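Side-chain contacts in putative uncharacterized protein tcp24 (Actinoplanes teichomyceticus, PDB 4Q38), which transfers long acyl chains from acyl-CoA to amino sugars of teicoplanin-type glycopeptide antibiotics: residues 16-21 and 86-91; 76-81 and 126-131; 114-119 and 163-168. All blocks are in the same frame, centred on the assembly; numbering follows the deposited sequence.

Contact 1 (16-21 and 86-91); sequences MDPETV and LWWLLE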
ATOM      1  N   MET A  16     -13.530  20.507  18.656  1.00 54.70           N
ATOM      2  CA  MET A  16     -12.831  21.392  17.677  1.00 54.92           C
ATOM      3  C   MET A  16     -13.598  21.508  16.377  1.00 54.29           C
ATOM      4  O   MET A  16     -14.562  20.780  16.147  1.00 58.13           O
ATOM      5  CB  MET A  16     -11.429  20.872  17.386  1.00 53.71           C
ATOM      6  CG  MET A  16     -10.474  21.000  18.552  1.00 54.35           C
ATOM      7  SD  MET A  16      -8.810  20.513  18.082  1.00 54.84           S
ATOM      8  CE  MET A  16      -8.294  21.893  17.065  1.00 51.55           C
ATOM      9  N   ASP A  17     -13.168  22.426  15.522  1.00 54.65           N
ATOM     10  CA  ASP A  17     -13.808  22.599  14.230  1.00 54.25           C
ATOM     11  C   ASP A  17     -12.801  22.330  13.098  1.00 51.75           C
ATOM     12  O   ASP A  17     -11.605  22.582  13.268  1.00 51.94           O
ATOM     13  CB  ASP A  17     -14.487  23.976  14.134  1.00 55.99           C
ATOM     14  CG  ASP A  17     -13.835  24.890  13.126  1.00 57.92           C
ATOM     15  OD1 ASP A  17     -12.787  25.474  13.446  1.00 58.39           O
ATOM     16  OD2 ASP A  17     -14.380  25.029  12.009  1.00 62.85           O
ATOM     17  N   PRO A  18     -13.284  21.807  11.946  1.00 49.22           N
ATOM     18  CA  PRO A  18     -12.399  21.351  10.862  1.00 46.95           C
ATOM     19  C   PRO A  18     -11.424  22.417  10.367  1.00 44.83           C
ATOM     20  O   PRO A  18     -10.280  22.096  10.055  1.00 42.98           O
ATOM     21  CB  PRO A  18     -13.366  20.963   9.737  1.00 46.33           C
ATOM     22  CG  PRO A  18     -14.688  20.785  10.387  1.00 48.06           C
ATOM     23  CD  PRO A  18     -14.711  21.669  11.594  1.00 48.00           C
ATOM     24  N   GLU A  19     -11.882  23.667  10.292  1.00 43.41           N
ATOM     25  CA  GLU A  19     -11.019  24.786   9.911  1.00 43.65           C
ATOM     26  C   GLU A  19      -9.870  25.018  10.893  1.00 41.80           C
ATOM     27  O   GLU A  19      -8.754  25.307  10.469  1.00 41.18           O
ATOM     28  CB  GLU A  19     -11.825  26.080   9.714  1.00 46.60           C
ATOM     29  CG  GLU A  19     -12.340  26.273   8.294  1.00 50.26           C
ATOM     30  CD  GLU A  19     -11.222  26.292   7.259  1.00 53.28           C
ATOM     31  OE1 GLU A  19     -10.433  27.266   7.229  1.00 55.15           O
ATOM     32  OE2 GLU A  19     -11.133  25.327   6.471  1.00 54.61           O
ATOM     33  N   THR A  20     -10.153  24.886  12.188  1.00 41.49           N
ATOM     34  CA  THR A  20      -9.143  25.041  13.235  1.00 41.78           C
ATOM     35  C   THR A  20      -8.114  23.907  13.159  1.00 39.59           C
ATOM     36  O   THR A  20      -6.909  24.149  13.253  1.00 37.41           O
ATOM     37  CB  THR A  20      -9.792  25.118  14.637  1.00 43.82           C
ATOM     38  OG1 THR A  20     -10.725  26.205  14.661  1.00 45.09           O
ATOM     39  CG2 THR A  20      -8.751  25.352  15.728  1.00 44.45           C
ATOM     40  N   VAL A  21      -8.604  22.684  12.965  1.00 37.75           N
ATOM     41  CA  VAL A  21      -7.746  21.519  12.741  1.00 35.41           C
ATOM     42  C   VAL A  21      -6.862  21.757  11.519  1.00 34.95           C
ATOM     43  O   VAL A  21      -5.633  21.640  11.605  1.00 34.78           O
ATOM     44  CB  VAL A  21      -8.582  20.222  12.590  1.00 34.86           C
ATOM     45  CG1 VAL A  21      -7.708  19.042  12.193  1.00 34.01           C
ATOM     46  CG2 VAL A  21      -9.325  19.914  13.880  1.00 34.26           C
ATOM     47  N   LEU A  86      -4.340  16.967  16.084  1.00 32.95           N
ATOM     48  CA  LEU A  86      -3.882  15.684  15.572  1.00 34.69           C
ATOM     49  C   LEU A  86      -4.784  14.544  16.054  1.00 34.27           C
ATOM     50  O   LEU A  86      -5.135  13.651  15.274  1.00 33.91           O
ATOM     51  CB  LEU A  86      -2.423  15.445  15.964  1.00 35.30           C
ATOM     52  CG  LEU A  86      -1.706  14.351  15.166  1.00 36.13           C
ATOM     53  CD1 LEU A  86      -0.244  14.710  14.970  1.00 36.84           C
ATOM     54  CD2 LEU A  86      -1.851  13.000  15.843  1.00 35.00           C
ATOM     55  N   TRP A  87      -5.172  14.584  17.329  1.00 33.15           N
ATOM     56  CA  TRP A  87      -6.032  13.551  17.901  1.00 33.26           C
ATOM     57  C   TRP A  87      -7.402  13.543  17.278  1.00 33.67           C
ATOM     58  O   TRP A  87      -7.940  12.473  16.974  1.00 33.29           O
ATOM     59  CB  TRP A  87      -6.135  13.661  19.424  1.00 33.64           C
ATOM     60  CG  TRP A  87      -6.530  12.342  20.041  1.00 32.35           C
ATOM     61  CD1 TRP A  87      -7.814  11.898  20.344  1.00 32.84           C
ATOM     62  CD2 TRP A  87      -5.646  11.224  20.400  1.00 33.65           C
ATOM     63  NE1 TRP A  87      -7.786  10.629  20.868  1.00 33.95           N
ATOM     64  CE2 TRP A  87      -6.518  10.162  20.925  1.00 34.12           C
ATOM     65  CE3 TRP A  87      -4.268  11.004  20.348  1.00 34.07           C
ATOM     66  CZ2 TRP A  87      -6.009   8.949  21.383  1.00 34.56           C
ATOM     67  CZ3 TRP A  87      -3.768   9.774  20.816  1.00 34.11           C
ATOM     68  CH2 TRP A  87      -4.621   8.774  21.319  1.00 34.40           C
ATOM     69  N   TRP A  88      -7.969  14.733  17.078  1.00 33.58           N
ATOM     70  CA  TRP A  88      -9.259  14.895  16.399  1.00 34.75           C
ATOM     71  C   TRP A  88      -9.248  14.174  15.074  1.00 34.41           C
ATOM     72  O   TRP A  88     -10.174  13.420  14.748  1.00 32.42           O
ATOM     73  CB  TRP A  88      -9.535  16.380  16.184  1.00 35.57           C
ATOM     74  CG  TRP A  88     -10.869  16.726  15.553  1.00 36.70           C
ATOM     75  CD1 TRP A  88     -12.053  17.065  16.211  1.00 37.62           C
ATOM     76  CD2 TRP A  88     -11.190  16.830  14.118  1.00 36.90           C
ATOM     77  NE1 TRP A  88     -13.049  17.344  15.315  1.00 37.56           N
ATOM     78  CE2 TRP A  88     -12.605  17.223  14.043  1.00 36.80           C
ATOM     79  CE3 TRP A  88     -10.476  16.637  12.930  1.00 36.16           C
ATOM     80  CZ2 TRP A  88     -13.257  17.406  12.826  1.00 37.19           C
ATOM     81  CZ3 TRP A  88     -11.146  16.821  11.710  1.00 36.49           C
ATOM     82  CH2 TRP A  88     -12.502  17.200  11.659  1.00 37.36           C
ATOM     83  N   LEU A  89      -8.177  14.388  14.317  1.00 32.54           N
ATOM     84  CA  LEU A  89      -8.011  13.806  12.982  1.00 31.55           C
ATOM     85  C   LEU A  89      -7.754  12.296  13.012  1.00 30.94           C
ATOM     86  O   LEU A  89      -8.258  11.563  12.163  1.00 31.05           O
ATOM     87  CB  LEU A  89      -6.877  14.517  12.254  1.00 30.29           C
ATOM     88  CG  LEU A  89      -6.728  14.209  10.769  1.00 30.58           C
ATOM     89  CD1 LEU A  89      -7.950  14.694  10.004  1.00 30.83           C
ATOM     90  CD2 LEU A  89      -5.461  14.851  10.242  1.00 29.88           C
ATOM     91  N   LEU A  90      -6.972  11.847  13.985  1.00 30.24           N
ATOM     92  CA  LEU A  90      -6.691  10.428  14.176  1.00 31.14           C
ATOM     93  C   LEU A  90      -7.957   9.607  14.436  1.00 32.07           C
ATOM     94  O   LEU A  90      -8.126   8.533  13.864  1.00 30.48           O
ATOM     95  CB  LEU A  90      -5.694  10.236  15.323  1.00 30.54           C
ATOM     96  CG  LEU A  90      -5.433   8.819  15.835  1.00 31.62           C
ATOM     97  CD1 LEU A  90      -4.723   7.969  14.787  1.00 29.38           C
ATOM     98  CD2 LEU A  90      -4.629   8.886  17.130  1.00 33.14           C
ATOM     99  N   GLU A  91      -8.831  10.116  15.301  1.00 31.52           N
ATOM    100  CA  GLU A  91     -10.094   9.452  15.623  1.00 33.37           C
ATOM    101  C   GLU A  91     -10.993   9.306  14.404  1.00 31.06           C
ATOM    102  O   GLU A  91     -11.528   8.228  14.146  1.00 31.56           O
ATOM    103  CB  GLU A  91     -10.867  10.251  16.678  1.00 36.03           C
ATOM    104  CG  GLU A  91     -10.257  10.238  18.063  1.00 39.76           C
ATOM    105  CD  GLU A  91     -11.145  10.937  19.070  1.00 42.46           C
ATOM    106  OE1 GLU A  91     -11.470  12.129  18.867  1.00 41.29           O
ATOM    107  OE2 GLU A  91     -11.510  10.287  20.066  1.00 45.65           O
TER

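Contact 2 (76-81 and 126-131); sequences AAPDPD and HVYVFL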
ATOM      1  N   ALA A  76       7.176   9.173  20.084  1.00 31.80           N
ATOM      2  CA  ALA A  76       6.444  10.355  19.626  1.00 32.21           C
ATOM      3  C   ALA A  76       4.924  10.244  19.676  1.00 31.06           C
ATOM      4  O   ALA A  76       4.235  11.189  19.297  1.00 32.50           O
ATOM      5  CB  ALA A  76       6.891  10.730  18.225  1.00 31.22           C
ATOM      6  N   ALA A  77       4.404   9.109  20.141  1.00 31.86           N
ATOM      7  CA  ALA A  77       2.956   8.866  20.150  1.00 31.88           C
ATOM      8  C   ALA A  77       2.196  10.064  20.702  1.00 34.45           C
ATOM      9  O   ALA A  77       2.539  10.587  21.766  1.00 34.36           O
ATOM     10  CB  ALA A  77       2.614   7.597  20.918  1.00 32.10           C
ATOM     11  N   PRO A  78       1.180  10.529  19.955  1.00 34.04           N
ATOM     12  CA  PRO A  78       0.465  11.726  20.349  1.00 34.02           C
ATOM     13  C   PRO A  78      -0.421  11.535  21.582  1.00 35.79           C
ATOM     14  O   PRO A  78      -0.699  10.404  21.997  1.00 36.33           O
ATOM     15  CB  PRO A  78      -0.384  12.042  19.119  1.00 33.31           C
ATOM     16  CG  PRO A  78      -0.618  10.703  18.496  1.00 33.85           C
ATOM     17  CD  PRO A  78       0.704  10.014  18.655  1.00 33.62           C
ATOM     18  N   ASP A  79      -0.838  12.661  22.148  1.00 35.24           N
ATOM     19  CA  ASP A  79      -1.640  12.706  23.356  1.00 37.83           C
ATOM     20  C   ASP A  79      -2.899  13.531  23.075  1.00 36.49           C
ATOM     21  O   ASP A  79      -2.804  14.581  22.438  1.00 35.20           O
ATOM     22  CB  ASP A  79      -0.802  13.357  24.465  1.00 37.95           C
ATOM     23  CG  ASP A  79      -1.600  13.636  25.702  1.00 38.94           C
ATOM     24  OD1 ASP A  79      -1.698  12.738  26.563  1.00 40.94           O
ATOM     25  OD2 ASP A  79      -2.131  14.755  25.804  1.00 39.42           O
ATOM     26  N   PRO A  80      -4.078  13.072  23.554  1.00 37.99           N
ATOM     27  CA  PRO A  80      -5.337  13.806  23.336  1.00 39.32           C
ATOM     28  C   PRO A  80      -5.303  15.269  23.794  1.00 39.37           C
ATOM     29  O   PRO A  80      -5.950  16.117  23.184  1.00 41.38           O
ATOM     30  CB  PRO A  80      -6.357  13.031  24.188  1.00 39.76           C
ATOM     31  CG  PRO A  80      -5.780  11.675  24.353  1.00 39.99           C
ATOM     32  CD  PRO A  80      -4.288  11.845  24.347  1.00 39.61           C
ATOM     33  N   ASP A  81      -4.549  15.560  24.851  1.00 40.91           N
ATOM     34  CA  ASP A  81      -4.549  16.900  25.445  1.00 42.27           C
ATOM     35  C   ASP A  81      -3.530  17.848  24.817  1.00 41.13           C
ATOM     36  O   ASP A  81      -3.857  18.990  24.495  1.00 42.79           O
ATOM     37  CB  ASP A  81      -4.368  16.811  26.963  1.00 44.42           C
ATOM     38  CG  ASP A  81      -5.515  16.080  27.634  1.00 46.30           C
ATOM     39  OD1 ASP A  81      -6.668  16.515  27.456  1.00 46.69           O
ATOM     40  OD2 ASP A  81      -5.272  15.062  28.318  1.00 46.84           O
ATOM     41  N   HIS A 126       0.007   8.318  10.107  1.00 23.80           N
ATOM     42  CA  HIS A 126      -0.712   7.183   9.524  1.00 24.15           C
ATOM     43  C   HIS A 126      -0.261   5.853  10.043  1.00 23.86           C
ATOM     44  O   HIS A 126      -0.962   4.846   9.909  1.00 24.46           O
ATOM     45  CB  HIS A 126      -0.642   7.274   8.006  1.00 22.84           C
ATOM     46  CG  HIS A 126      -1.405   8.450   7.472  1.00 22.64           C
ATOM     47  ND1 HIS A 126      -2.749   8.520   7.534  1.00 22.96           N
ATOM     48  CD2 HIS A 126      -0.971   9.647   6.903  1.00 21.73           C
ATOM     49  CE1 HIS A 126      -3.159   9.699   7.020  1.00 22.57           C
ATOM     50  NE2 HIS A 126      -2.075  10.383   6.628  1.00 23.02           N
ATOM     51  N   VAL A 127       0.912   5.822  10.663  1.00 23.73           N
ATOM     52  CA  VAL A 127       1.287   4.650  11.451  1.00 22.42           C
ATOM     53  C   VAL A 127       0.368   4.527  12.679  1.00 23.20           C
ATOM     54  O   VAL A 127      -0.088   3.415  13.021  1.00 23.23           O
ATOM     55  CB  VAL A 127       2.770   4.706  11.877  1.00 23.05           C
ATOM     56  CG1 VAL A 127       3.128   3.506  12.747  1.00 23.21           C
ATOM     57  CG2 VAL A 127       3.666   4.760  10.651  1.00 22.99           C
ATOM     58  N   TYR A 128       0.090   5.658  13.339  1.00 23.29           N
ATOM     59  CA  TYR A 128      -0.837   5.652  14.492  1.00 24.41           C
ATOM     60  C   TYR A 128      -2.246   5.258  14.058  1.00 24.01           C
ATOM     61  O   TYR A 128      -2.924   4.504  14.753  1.00 24.00           O
ATOM     62  CB  TYR A 128      -0.853   7.008  15.227  1.00 24.13           C
ATOM     63  CG  TYR A 128       0.512   7.395  15.738  1.00 24.36           C
ATOM     64  CD1 TYR A 128       1.196   6.573  16.639  1.00 25.10           C
ATOM     65  CD2 TYR A 128       1.138   8.547  15.287  1.00 25.21           C
ATOM     66  CE1 TYR A 128       2.465   6.902  17.082  1.00 25.00           C
ATOM     67  CE2 TYR A 128       2.412   8.889  15.722  1.00 26.00           C
ATOM     68  CZ  TYR A 128       3.063   8.061  16.617  1.00 26.30           C
ATOM     69  OH  TYR A 128       4.320   8.380  17.050  1.00 27.67           O
ATOM     70  N   VAL A 129      -2.676   5.771  12.905  1.00 23.96           N
ATOM     71  CA  VAL A 129      -3.933   5.322  12.299  1.00 23.84           C
ATOM     72  C   VAL A 129      -3.928   3.807  12.149  1.00 24.15           C
ATOM     73  O   VAL A 129      -4.887   3.146  12.558  1.00 23.33           O
ATOM     74  CB  VAL A 129      -4.203   5.962  10.920  1.00 24.83           C
ATOM     75  CG1 VAL A 129      -5.472   5.370  10.303  1.00 24.33           C
ATOM     76  CG2 VAL A 129      -4.369   7.465  11.041  1.00 24.58           C
ATOM     77  N   PHE A 130      -2.844   3.264  11.582  1.00 23.24           N
ATOM     78  CA  PHE A 130      -2.747   1.827  11.337  1.00 23.92           C
ATOM     79  C   PHE A 130      -2.824   1.060  12.667  1.00 25.04           C
ATOM     80  O   PHE A 130      -3.621   0.133  12.804  1.00 24.72           O
ATOM     81  CB  PHE A 130      -1.442   1.496  10.588  1.00 23.13           C
ATOM     82  CG  PHE A 130      -1.402   0.112   9.973  1.00 23.60           C
ATOM     83  CD1 PHE A 130      -1.216  -1.027  10.761  1.00 23.32           C
ATOM     84  CD2 PHE A 130      -1.502  -0.045   8.588  1.00 22.51           C
ATOM     85  CE1 PHE A 130      -1.159  -2.294  10.185  1.00 24.75           C
ATOM     86  CE2 PHE A 130      -1.450  -1.306   8.009  1.00 22.79           C
ATOM     87  CZ  PHE A 130      -1.269  -2.431   8.804  1.00 23.52           C
ATOM     88  N   LEU A 131      -2.002   1.467  13.641  1.00 26.16           N
ATOM     89  CA  LEU A 131      -1.982   0.830  14.970  1.00 26.23           C
ATOM     90  C   LEU A 131      -3.358   0.857  15.647  1.00 25.74           C
ATOM     91  O   LEU A 131      -3.782  -0.126  16.251  1.00 26.59           O
ATOM     92  CB  LEU A 131      -0.947   1.509  15.886  1.00 26.20           C
ATOM     93  CG  LEU A 131       0.525   1.399  15.476  1.00 26.91           C
ATOM     94  CD1 LEU A 131       1.441   2.171  16.414  1.00 27.13           C
ATOM     95  CD2 LEU A 131       0.961  -0.055  15.371  1.00 26.23           C
TER

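Contact 3 (114-119 and 163-168); sequences LPYEGG and AIHRRK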
ATOM      1  N   LEU A 114       0.533  14.662   6.793  1.00 31.07           N
ATOM      2  CA  LEU A 114       0.663  15.859   7.630  1.00 30.80           C
ATOM      3  C   LEU A 114       2.006  16.543   7.389  1.00 29.93           C
ATOM      4  O   LEU A 114       3.036  15.868   7.316  1.00 31.73           O
ATOM      5  CB  LEU A 114       0.490  15.515   9.117  1.00 30.42           C
ATOM      6  CG  LEU A 114      -0.871  14.982   9.594  1.00 32.03           C
ATOM      7  CD1 LEU A 114      -0.923  14.959  11.123  1.00 30.09           C
ATOM      8  CD2 LEU A 114      -2.020  15.807   9.027  1.00 32.81           C
ATOM      9  N   PRO A 115       2.006  17.884   7.251  1.00 29.65           N
ATOM     10  CA  PRO A 115       3.256  18.632   7.090  1.00 29.61           C
ATOM     11  C   PRO A 115       4.259  18.290   8.201  1.00 28.77           C
ATOM     12  O   PRO A 115       3.874  18.198   9.363  1.00 30.12           O
ATOM     13  CB  PRO A 115       2.802  20.089   7.198  1.00 29.92           C
ATOM     14  CG  PRO A 115       1.390  20.079   6.708  1.00 30.91           C
ATOM     15  CD  PRO A 115       0.815  18.747   7.105  1.00 30.17           C
ATOM     16  N   TYR A 116       5.525  18.103   7.846  1.00 27.98           N
ATOM     17  CA  TYR A 116       6.512  17.558   8.789  1.00 28.81           C
ATOM     18  C   TYR A 116       6.966  18.586   9.836  1.00 29.19           C
ATOM     19  O   TYR A 116       7.709  18.249  10.752  1.00 29.23           O
ATOM     20  CB  TYR A 116       7.717  16.946   8.053  1.00 28.89           C
ATOM     21  CG  TYR A 116       7.425  15.628   7.337  1.00 29.22           C
ATOM     22  CD1 TYR A 116       6.128  15.105   7.298  1.00 28.64           C
ATOM     23  CD2 TYR A 116       8.440  14.926   6.672  1.00 28.89           C
ATOM     24  CE1 TYR A 116       5.849  13.908   6.646  1.00 28.87           C
ATOM     25  CE2 TYR A 116       8.169  13.727   6.011  1.00 29.83           C
ATOM     26  CZ  TYR A 116       6.866  13.226   6.004  1.00 30.23           C
ATOM     27  OH  TYR A 116       6.558  12.042   5.357  1.00 30.10           O
ATOM     28  N   GLU A 117       6.498  19.825   9.703  1.00 29.64           N
ATOM     29  CA  GLU A 117       6.701  20.843  10.740  1.00 30.68           C
ATOM     30  C   GLU A 117       6.026  20.462  12.062  1.00 30.80           C
ATOM     31  O   GLU A 117       6.392  20.985  13.125  1.00 31.51           O
ATOM     32  CB  GLU A 117       6.215  22.211  10.264  1.00 30.39           C
ATOM     33  CG  GLU A 117       7.113  22.841   9.210  1.00 32.31           C
ATOM     34  CD  GLU A 117       6.930  22.231   7.823  1.00 33.24           C
ATOM     35  OE1 GLU A 117       7.896  22.264   7.043  1.00 32.17           O
ATOM     36  OE2 GLU A 117       5.831  21.712   7.521  1.00 31.49           O
ATOM     37  N   GLY A 118       5.059  19.542  11.996  1.00 29.43           N
ATOM     38  CA  GLY A 118       4.437  18.978  13.201  1.00 27.50           C
ATOM     39  C   GLY A 118       5.271  17.907  13.895  1.00 27.98           C
ATOM     40  O   GLY A 118       4.842  17.321  14.893  1.00 29.81           O
ATOM     41  N   GLY A 119       6.456  17.624  13.360  1.00 27.29           N
ATOM     42  CA  GLY A 119       7.390  16.708  14.011  1.00 27.50           C
ATOM     43  C   GLY A 119       7.104  15.231  13.802  1.00 28.77           C
ATOM     44  O   GLY A 119       6.438  14.841  12.844  1.00 27.29           O
ATOM     45  N   ALA A 163       9.857   1.376   6.201  1.00 26.75           N
ATOM     46  CA  ALA A 163      11.248   1.283   5.706  1.00 27.99           C
ATOM     47  C   ALA A 163      11.446   2.038   4.395  1.00 28.19           C
ATOM     48  O   ALA A 163      12.446   2.747   4.223  1.00 28.69           O
ATOM     49  CB  ALA A 163      11.671  -0.170   5.548  1.00 28.86           C
ATOM     50  N   ILE A 164      10.484   1.898   3.483  1.00 27.01           N
ATOM     51  CA  ILE A 164      10.494   2.626   2.209  1.00 26.77           C
ATOM     52  C   ILE A 164      10.512   4.135   2.421  1.00 26.89           C
ATOM     53  O   ILE A 164      11.258   4.841   1.751  1.00 26.11           O
ATOM     54  CB  ILE A 164       9.300   2.216   1.310  1.00 26.81           C
ATOM     55  CG1 ILE A 164       9.570   0.842   0.658  1.00 26.75           C
ATOM     56  CG2 ILE A 164       8.996   3.287   0.262  1.00 26.71           C
ATOM     57  CD1 ILE A 164       8.308   0.151   0.166  1.00 28.06           C
ATOM     58  N   HIS A 165       9.690   4.640   3.339  1.00 26.57           N
ATOM     59  CA  HIS A 165       9.700   6.083   3.597  1.00 26.92           C
ATOM     60  C   HIS A 165      11.086   6.570   3.922  1.00 26.98           C
ATOM     61  O   HIS A 165      11.553   7.569   3.354  1.00 28.87           O
ATOM     62  CB  HIS A 165       8.719   6.482   4.702  1.00 26.04           C
ATOM     63  CG  HIS A 165       8.649   7.975   4.928  1.00 25.82           C
ATOM     64  ND1 HIS A 165       9.618   8.652   5.567  1.00 24.99           N
ATOM     65  CD2 HIS A 165       7.696   8.914   4.551  1.00 24.78           C
ATOM     66  CE1 HIS A 165       9.305   9.957   5.604  1.00 25.35           C
ATOM     67  NE2 HIS A 165       8.127  10.119   4.989  1.00 25.87           N
ATOM     68  N   ARG A 166      11.769   5.854   4.811  1.00 27.90           N
ATOM     69  CA  ARG A 166      13.086   6.267   5.286  1.00 28.64           C
ATOM     70  C   ARG A 166      14.142   6.163   4.189  1.00 30.45           C
ATOM     71  O   ARG A 166      14.998   7.039   4.069  1.00 29.16           O
ATOM     72  CB  ARG A 166      13.501   5.460   6.515  1.00 28.34           C
ATOM     73  CG  ARG A 166      14.845   5.865   7.115  1.00 30.72           C
ATOM     74  CD  ARG A 166      15.158   5.073   8.378  1.00 30.90           C
ATOM     75  NE  ARG A 166      14.210   5.363   9.458  1.00 31.83           N
ATOM     76  CZ  ARG A 166      14.361   6.328  10.366  1.00 32.94           C
ATOM     77  NH1 ARG A 166      15.425   7.131  10.335  1.00 31.03           N
ATOM     78  NH2 ARG A 166      13.436   6.493  11.307  1.00 31.76           N
ATOM     79  N   ARG A 167      14.078   5.105   3.387  1.00 30.67           N
ATOM     80  CA  ARG A 167      14.995   4.966   2.240  1.00 33.93           C
ATOM     81  C   ARG A 167      14.803   6.124   1.258  1.00 32.76           C
ATOM     82  O   ARG A 167      15.768   6.706   0.768  1.00 34.70           O
ATOM     83  CB  ARG A 167      14.787   3.610   1.536  1.00 34.80           C
ATOM     84  CG  ARG A 167      15.742   3.322   0.378  1.00 40.83           C
ATOM     85  CD  ARG A 167      15.221   2.198  -0.519  1.00 43.15           C
ATOM     86  NE  ARG A 167      14.678   1.083   0.262  1.00 46.85           N
ATOM     87  CZ  ARG A 167      13.749   0.222  -0.162  1.00 49.38           C
ATOM     88  NH1 ARG A 167      13.222   0.319  -1.378  1.00 50.50           N
ATOM     89  NH2 ARG A 167      13.333  -0.742   0.648  1.00 50.34           N
ATOM     90  N   LYS A 168      13.548   6.458   0.989  1.00 32.97           N
ATOM     91  CA  LYS A 168      13.201   7.459  -0.013  1.00 34.06           C
ATOM     92  C   LYS A 168      13.508   8.906   0.413  1.00 35.43           C
ATOM     93  O   LYS A 168      14.020   9.700  -0.387  1.00 33.30           O
ATOM     94  CB  LYS A 168      11.721   7.313  -0.382  1.00 34.48           C
ATOM     95  CG  LYS A 168      11.274   8.135  -1.576  1.00 34.48           C
ATOM     96  CD  LYS A 168       9.845   7.793  -1.961  1.00 34.38           C
ATOM     97  CE  LYS A 168       9.412   8.604  -3.170  1.00 34.30           C
ATOM     98  NZ  LYS A 168       7.971   8.412  -3.487  1.00 35.63           N
TER

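Contact 1 (16-21 and 86-91)
V21 and W88 make the close part of this contact. V21 CG2 lies over one face of the indole, 4.0 Å from the centroid of the six-membered ring of W88 and 29° off its normal, so this CH-pi contact is displaced toward the rim. V21 CG2 reaches W88 CE3 at 3.6 Å, while V21 CG1 sits 3.7 Å from the same carbon; both methyls therefore bear on one corner of the ring system. W88 can be met in this way because its CG is anti to the backbone N (chi1 -177°), which sends the indole across to helix 18-25. R92 adds a cation-pi contact to W88, and D39 of helix 32-41 touches both W88 and P18.

Toward the chain start the fit loosens. P18 CB comes only to 4.3 Å from W88 CH2, and M16 CB is 4.0 Å from W88 CD1. The end of the M16 side chain leads away from W88, M16 touches P84 and A85 of helix 84-98, and the residue is exposed. Just behind this edge, D17 OD1 accepts from T20 N and, at 2.5 Å, from T20 OG1, while the bond from E19 N to D17 OD2 is weak. Together the evidence describes an aspartate N-cap opening a short helix, whose first turn packs against a tryptophan of helix 84-98: helix-on-helix packing within the helical N-terminal part of the chain.

Contact 2 (76-81 and 126-131)
A76 approaches the phenol end of Y128: A76 CB is 3.7 Å from Y128 OH, and A76 C is closer still. The hydroxyl's polar partner, however, is the carbonyl oxygen of I73 in helix 67-76, to which Y128 OH is hydrogen-bonded. A77 follows. Its N is 3.2 Å from Y128 OH, but the angle is poor and the pair does not count as a hydrogen bond. The A77 side chain instead makes an apolar contact, with CB 3.9 Å from Y128 CE1, while A77 CA lies obliquely to the ring.

P78 makes the most clearly defined approach. P78 CD stands 3.5 Å from the centroid of the Y128 ring and only 10° off the normal, so the methylene is over the centre of one face. The distances from P78 CD to the ring carbons fall within a narrow span, from 3.6 Å at Y128 CE2 to 4.0 Å between P78 CD and Y128 CD1, as a centred CH-pi contact requires. Y128 meets the loop because its CG is anti to its carbonyl carbon (chi1 -59°), and its ring and the proline come from opposite directions. P78 O accepts a hydrogen bond from R52 NH1.

Beyond P78 the loop turns away from helix 125-143. D79 OD2 accepts from D81 N at 2.7 Å, from above the carboxylate plane, closing an Asx turn; R82 N is a further donor to this oxygen, and P80 packs on W87 of helix 84-98.

The chemistry implies a division of labour on one tyrosine: its hydroxyl ties helix 125-143 to helix 67-76 through I73 O, while its face receives a proline methylene that, being next to the amide nitrogen, is probably slightly electropositive and thus suited to the pi cloud.

Contact 3 (114-119 and 163-168)
Y116 and H165 meet through a tyrosine-histidine hydrogen bond that joins a short 3-10 turn, residues 116-118, to helix 157-169 of the helical N-terminal part of the fold. The backbones are far apart, with the CA atoms of Y116 and H165 separated by 13.0 Å, so two extended aromatic side chains coming from opposite directions do all the bridging.

Their conformations differ. In Y116, CG is anti to the carbonyl carbon (chi1 -72°), which aims the ring axis and the hydroxyl at helix 157-169; a chi2 of 4°, an uncommon rotation for tyrosine, sets only the tilt of the ring plane. H165 has CG anti to its own backbone N (chi1 -176°), and this projects the imidazole from the helix with NE2 leading. The far nitrogen, H165 ND1, is hydrogen-bonded to the carbonyl oxygen of Q171, just past the helix end; with both ring nitrogens engaged, the rotation of the imidazole is well defined. Y169 meets the H165 ring as well, and R123 of helix 119-123 touches Y116.

The aromatic rings do not stack: their planes are inclined at 45°, the centroids of Y116 and H165 are 5.7 Å apart, and they meet rim to rim. Y116 OH lies 2.5 Å from H165 NE2, a short bond, and is almost equally far from the flanking carbons, 3.4 Å from H165 CD2 and 3.5 Å from H165 CE1.

Overall arrangement
Contacts 1 and 2 are neighbours, their centres 13 Å apart, and share an interface of their own: L86 CD2 packs 3.7 Å from P78 CB, and L90 CD1 lies 3.5 Å from V129 N. Contact 3 is tied to contact 1 through L114, whose CD2 is 3.8 Å from L89 CD2, although the two centres are 20 Å apart. Contacts 2 and 3 do not touch, their nearest atoms being about 5 Å apart. Helix 84-98 is thus the common element. All three lie away from the annotated sites; in contact 3 the side chain of H165 is about 12 Å from the bound 2-amino-6-O-decanoyl-2-deoxy-glucopyranose.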